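Local coordinates for ferredoxin--NADP reductase, apicoplast (Plasmodium falciparum, PDB 3JQQ), which carries electrons through its FAD between [2Fe-2S] ferredoxin and NADP(H) in the apicoplast, possibly serving the last step of isoprenoid precursor synthesis, at residues 259-271 with 287-299. The protein carries 1 engineered substitution. Numbering follows the deposited sequence.
Sequences VQDEIYKRKTEFL and KSIRYKVMDILKS. With A2P (adenosine-2'-5'-diphosphate), chain J; A2P (adenosine-2'-5'-diphosphate), chain H.
The ammonium of K292 is gripped from two sides of a subunit boundary: D261 meets it in a salt bridge across this contact, and the carbonyl of T255 of the second subunit accepts a further hydrogen bond. The modelled separation of K292 NZ from D261 OD2, 2.4 Å, is too short to be taken literally. K292 gets there by running out almost straight beyond CG, its CB 3.7 Å from Q260 CB. The other carboxylate oxygen, D261 OD1, accepts from Y258 N and from S256 OG of the second subunit, so both oxygens are engaged and the carboxylate is probably held in its rotation.

Behind this ion pair the contact turns apolar. Helices 259-265 and 289-298 run nearly parallel, at 16°, while 267-271 swings to 70° from 289-298. I296 exploits that bend as a knob set among I263, Y264, K267 and L271. With CG2 anti to the backbone N and CG1 beside it, its branches part: CD1 lies 3.3 Å from Y264 CD1, and CG2 3.7 Å from L271 CD1. All three helices lie on one face of the five-stranded parallel sheet of the Rossmann-like NADP-binding domain, 259-265 and 289-298 side by side. Towards that sheet, the F270 side chain crosses those of L297 and V293 at about a right angle, with CE2 3.4 Å from L297 CD2 and CZ 3.7 Å from V293 CG1; L281 of the strand beneath touches all three. Toward the nucleotide, V259 CG1 packs 3.8 Å from I289 CG1, beside the pocket to which Q260 and S288 belong.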
# COMPACT_ATOMS: atom_id res chain seq x y z
N VAL B 259 -9.50 9.35 8.51
CA VAL B 259 -8.92 10.31 9.45
C VAL B 259 -8.91 11.75 8.93
O VAL B 259 -9.12 12.69 9.71
CB VAL B 259 -7.50 9.87 9.94
CG1 VAL B 259 -6.47 10.05 8.84
CG2 VAL B 259 -7.11 10.65 11.19
N GLN B 260 -8.70 11.93 7.63
CA GLN B 260 -8.74 13.27 7.04
C GLN B 260 -10.13 13.88 7.10
O GLN B 260 -10.28 15.10 7.21
CB GLN B 260 -8.29 13.26 5.57
CG GLN B 260 -7.29 12.18 5.22
CD GLN B 260 -7.96 10.87 4.90
OE1 GLN B 260 -8.53 10.68 3.83
NE2 GLN B 260 -7.88 9.94 5.84
N ASP B 261 -11.15 13.04 7.00
CA ASP B 261 -12.53 13.50 6.97
C ASP B 261 -12.94 14.00 8.34
O ASP B 261 -13.68 14.98 8.47
CB ASP B 261 -13.46 12.38 6.51
CG ASP B 261 -13.16 11.90 5.10
OD1 ASP B 261 -12.97 10.68 4.90
OD2 ASP B 261 -13.09 12.74 4.19
N GLU B 262 -12.44 13.32 9.37
CA GLU B 262 -12.65 13.73 10.75
C GLU B 262 -12.03 15.11 10.93
O GLU B 262 -12.63 16.01 11.52
CB GLU B 262 -11.97 12.74 11.69
CG GLU B 262 -12.81 12.32 12.88
CD GLU B 262 -13.39 13.49 13.64
OE1 GLU B 262 -14.62 13.52 13.84
OE2 GLU B 262 -12.61 14.38 14.04
N ILE B 263 -10.81 15.25 10.41
CA ILE B 263 -10.09 16.51 10.48
C ILE B 263 -10.81 17.60 9.69
O ILE B 263 -10.89 18.74 10.13
CB ILE B 263 -8.64 16.35 9.99
CG1 ILE B 263 -7.88 15.41 10.92
CG2 ILE B 263 -7.95 17.70 9.91
CD1 ILE B 263 -6.47 15.10 10.46
N TYR B 264 -11.34 17.24 8.52
CA TYR B 264 -12.10 18.21 7.73
C TYR B 264 -13.41 18.57 8.42
O TYR B 264 -13.92 19.68 8.27
CB TYR B 264 -12.38 17.68 6.31
CG TYR B 264 -12.91 18.75 5.38
CD1 TYR B 264 -12.04 19.57 4.66
CD2 TYR B 264 -14.28 18.96 5.22
CE1 TYR B 264 -12.52 20.55 3.81
CE2 TYR B 264 -14.76 19.94 4.38
CZ TYR B 264 -13.88 20.74 3.67
OH TYR B 264 -14.35 21.71 2.83
N LYS B 265 -13.94 17.63 9.20
CA LYS B 265 -15.15 17.88 9.97
C LYS B 265 -14.91 18.99 10.98
O LYS B 265 -15.77 19.85 11.20
CB LYS B 265 -15.57 16.60 10.70
CG LYS B 265 -17.01 16.61 11.21
CD LYS B 265 -17.28 15.39 12.08
CE LYS B 265 -18.76 15.05 12.12
NZ LYS B 265 -19.59 16.19 12.61
N ARG B 266 -13.73 18.99 11.60
CA ARG B 266 -13.34 20.08 12.50
C ARG B 266 -12.12 20.82 11.98
O ARG B 266 -11.09 20.90 12.65
CB ARG B 266 -13.10 19.58 13.92
CG ARG B 266 -12.59 18.15 14.05
CD ARG B 266 -12.38 17.81 15.52
NE ARG B 266 -12.67 16.41 15.82
CZ ARG B 266 -12.97 15.96 17.04
NH1 ARG B 266 -13.02 16.80 18.06
NH2 ARG B 266 -13.22 14.67 17.23
N LYS B 267 -12.24 21.39 10.78
CA LYS B 267 -11.10 22.05 10.14
C LYS B 267 -10.70 23.39 10.77
O LYS B 267 -9.52 23.74 10.78
CB LYS B 267 -11.31 22.19 8.63
CG LYS B 267 -12.39 23.18 8.21
CD LYS B 267 -12.43 23.30 6.69
CE LYS B 267 -13.44 24.34 6.23
NZ LYS B 267 -14.84 23.94 6.56
N THR B 268 -11.67 24.13 11.29
CA THR B 268 -11.37 25.42 11.92
C THR B 268 -10.54 25.26 13.19
O THR B 268 -9.61 26.03 13.43
CB THR B 268 -12.65 26.24 12.22
OG1 THR B 268 -13.67 25.37 12.74
CG2 THR B 268 -13.17 26.91 10.96
N GLU B 269 -10.88 24.26 14.00
CA GLU B 269 -10.13 23.97 15.22
C GLU B 269 -8.73 23.45 14.91
O GLU B 269 -7.76 23.77 15.60
CB GLU B 269 -10.89 22.97 16.09
CG GLU B 269 -12.02 23.59 16.91
CD GLU B 269 -13.17 24.10 16.07
OE1 GLU B 269 -13.37 23.57 14.95
OE2 GLU B 269 -13.88 25.02 16.53
N PHE B 270 -8.63 22.63 13.86
CA PHE B 270 -7.33 22.14 13.38
C PHE B 270 -6.50 23.32 12.90
O PHE B 270 -5.31 23.42 13.21
CB PHE B 270 -7.54 21.12 12.26
CG PHE B 270 -6.27 20.65 11.60
CD1 PHE B 270 -5.52 19.63 12.17
CD2 PHE B 270 -5.85 21.21 10.41
CE1 PHE B 270 -4.35 19.20 11.56
CE2 PHE B 270 -4.68 20.77 9.80
CZ PHE B 270 -3.94 19.77 10.38
N LEU B 271 -7.14 24.21 12.15
CA LEU B 271 -6.50 25.45 11.71
C LEU B 271 -6.01 26.27 12.90
O LEU B 271 -4.88 26.76 12.90
CB LEU B 271 -7.48 26.28 10.87
CG LEU B 271 -7.37 26.15 9.35
CD1 LEU B 271 -8.68 26.53 8.67
CD2 LEU B 271 -6.22 27.00 8.82
N LYS B 287 -0.98 7.49 1.85
CA LYS B 287 -0.66 8.65 1.02
C LYS B 287 -1.81 9.66 0.89
O LYS B 287 -1.57 10.87 0.82
CB LYS B 287 -0.19 8.21 -0.37
CG LYS B 287 -1.22 7.40 -1.14
CD LYS B 287 -0.70 7.01 -2.51
CE LYS B 287 0.56 6.17 -2.40
NZ LYS B 287 1.09 5.78 -3.74
N SER B 288 -3.04 9.17 0.85
CA SER B 288 -4.20 10.02 0.62
C SER B 288 -4.40 11.08 1.70
O SER B 288 -4.73 12.22 1.39
CB SER B 288 -5.47 9.17 0.48
OG SER B 288 -5.36 8.27 -0.61
N ILE B 289 -4.19 10.72 2.97
CA ILE B 289 -4.34 11.71 4.03
C ILE B 289 -3.85 13.09 3.61
O ILE B 289 -4.51 14.10 3.85
CB ILE B 289 -3.57 11.28 5.30
CG1 ILE B 289 -4.13 9.97 5.84
CG2 ILE B 289 -3.61 12.37 6.35
CD1 ILE B 289 -3.21 9.28 6.82
N ARG B 290 -2.69 13.11 2.97
CA ARG B 290 -1.97 14.34 2.65
C ARG B 290 -2.81 15.49 2.08
O ARG B 290 -2.82 16.59 2.63
CB ARG B 290 -0.81 14.05 1.69
CG ARG B 290 0.12 15.23 1.45
CD ARG B 290 0.95 15.03 0.19
NE ARG B 290 2.08 15.94 0.13
CZ ARG B 290 2.76 16.22 -0.98
NH1 ARG B 290 2.41 15.67 -2.13
NH2 ARG B 290 3.78 17.07 -0.94
N TYR B 291 -3.51 15.24 0.98
CA TYR B 291 -4.10 16.33 0.21
C TYR B 291 -5.30 17.00 0.89
O TYR B 291 -5.44 18.23 0.83
CB TYR B 291 -4.44 15.87 -1.21
CG TYR B 291 -3.20 15.49 -1.99
CD1 TYR B 291 -2.76 14.17 -2.03
CD2 TYR B 291 -2.46 16.44 -2.68
CE1 TYR B 291 -1.62 13.81 -2.74
CE2 TYR B 291 -1.32 16.10 -3.39
CZ TYR B 291 -0.91 14.78 -3.41
OH TYR B 291 0.22 14.43 -4.12
N LYS B 292 -6.14 16.21 1.54
CA LYS B 292 -7.30 16.75 2.24
C LYS B 292 -6.85 17.67 3.38
O LYS B 292 -7.39 18.76 3.56
CB LYS B 292 -8.17 15.62 2.78
CG LYS B 292 -9.65 15.96 2.86
CD LYS B 292 -10.51 14.71 2.77
CE LYS B 292 -11.93 15.04 2.35
NZ LYS B 292 -12.72 13.81 2.05
N VAL B 293 -5.85 17.23 4.14
CA VAL B 293 -5.34 18.01 5.26
C VAL B 293 -4.61 19.26 4.77
O VAL B 293 -4.77 20.34 5.34
CB VAL B 293 -4.38 17.19 6.15
CG1 VAL B 293 -3.63 18.09 7.11
CG2 VAL B 293 -5.16 16.11 6.90
N MET B 294 -3.81 19.11 3.74
CA MET B 294 -3.03 20.19 3.19
C MET B 294 -3.87 21.32 2.64
O MET B 294 -3.53 22.44 2.82
CB MET B 294 -2.08 19.68 2.12
CG MET B 294 -0.96 18.87 2.69
SD MET B 294 0.01 19.78 3.87
CE MET B 294 1.35 20.35 2.85
N ASP B 295 -4.97 20.98 2.01
CA ASP B 295 -5.85 21.94 1.42
C ASP B 295 -6.44 22.90 2.40
O ASP B 295 -6.52 24.06 2.15
CB ASP B 295 -6.95 21.24 0.64
CG ASP B 295 -6.61 21.11 -0.81
OD1 ASP B 295 -6.40 22.16 -1.44
OD2 ASP B 295 -6.55 19.97 -1.34
N ILE B 296 -6.85 22.42 3.53
CA ILE B 296 -7.41 23.27 4.57
C ILE B 296 -6.35 24.27 5.02
O ILE B 296 -6.64 25.45 5.22
CB ILE B 296 -7.89 22.45 5.78
CG1 ILE B 296 -8.91 21.41 5.35
CG2 ILE B 296 -8.47 23.37 6.85
CD1 ILE B 296 -9.43 20.55 6.48
N LEU B 297 -5.12 23.78 5.17
CA LEU B 297 -4.00 24.63 5.53
C LEU B 297 -3.72 25.66 4.44
O LEU B 297 -3.42 26.82 4.72
CB LEU B 297 -2.75 23.78 5.78
CG LEU B 297 -2.85 22.74 6.89
CD1 LEU B 297 -1.57 21.92 6.98
CD2 LEU B 297 -3.15 23.40 8.23
N LYS B 298 -3.85 25.22 3.19
CA LYS B 298 -3.59 26.06 2.05
C LYS B 298 -4.55 27.23 1.97
O LYS B 298 -4.14 28.33 1.68
CB LYS B 298 -3.61 25.24 0.77
CG LYS B 298 -2.27 24.70 0.30
CD LYS B 298 -2.29 24.29 -1.19
CE LYS B 298 -0.92 24.48 -1.88
NZ LYS B 298 -0.97 24.55 -3.38
N SER B 299 -5.82 26.99 2.25
CA SER B 299 -6.83 28.04 2.23
C SER B 299 -7.44 28.26 3.61
O SER B 299 -6.78 28.75 4.52
CB SER B 299 -7.93 27.71 1.21
OG SER B 299 -8.56 26.49 1.53
P1 A2P J . -10.12 0.31 5.94
O1P A2P J . -11.15 0.94 5.04
O2P A2P J . -8.95 -0.29 5.20
O3P A2P J . -10.70 -0.58 7.02
P2 A2P J . -4.11 -0.61 7.47
O4P A2P J . -2.85 0.04 8.00
O5P A2P J . -4.08 -0.95 6.00
O6P A2P J . -4.65 -1.71 8.36
O5' A2P J . -5.22 0.55 7.58
C5' A2P J . -5.22 1.44 8.70
C4' A2P J . -6.50 2.26 8.69
O4' A2P J . -6.45 3.22 7.63
C3' A2P J . -7.72 1.39 8.43
O3' A2P J . -8.78 1.82 9.29
C2' A2P J . -8.10 1.68 6.99
O2' A2P J . -9.50 1.54 6.76
C1' A2P J . -7.69 3.13 6.91
N9 A2P J . -7.65 3.63 5.52
C8 A2P J . -7.82 2.90 4.40
N7 A2P J . -7.75 3.68 3.29
C5 A2P J . -7.55 4.95 3.70
C6 A2P J . -7.39 6.28 3.06
N6 A2P J . -7.42 6.42 1.72
N1 A2P J . -7.20 7.35 3.87
C2 A2P J . -7.16 7.24 5.21
N3 A2P J . -7.30 6.07 5.85
C4 A2P J . -7.49 4.91 5.17
P1 A2P H . -7.01 9.04 -3.16
O1P A2P H . -7.73 9.34 -1.87
O2P A2P H . -5.66 8.41 -2.98
O3P A2P H . -7.03 10.18 -4.16
P2 A2P H . -3.33 4.89 -6.07
O4P A2P H . -2.67 5.15 -4.74
O5P A2P H . -2.97 5.89 -7.14
O6P A2P H . -3.27 3.46 -6.53
O5' A2P H . -4.90 5.15 -5.79
C5' A2P H . -5.85 4.92 -6.83
C4' A2P H . -7.24 5.33 -6.38
O4' A2P H . -7.64 4.58 -5.22
C3' A2P H . -7.27 6.80 -5.97
O3' A2P H . -8.49 7.39 -6.43
C2' A2P H . -7.28 6.76 -4.46
O2' A2P H . -7.90 7.90 -3.87
C1' A2P H . -8.13 5.52 -4.26
N9 A2P H . -8.15 5.08 -2.85
C8 A2P H . -7.38 5.57 -1.85
N7 A2P H . -7.68 4.96 -0.67
C5 A2P H . -8.66 4.07 -0.92
C6 A2P H . -9.44 3.10 -0.13
N6 A2P H . -9.23 2.94 1.20
N1 A2P H . -10.38 2.37 -0.77
C2 A2P H . -10.61 2.51 -2.09
N3 A2P H . -9.94 3.37 -2.87
C4 A2P H . -8.97 4.16 -2.35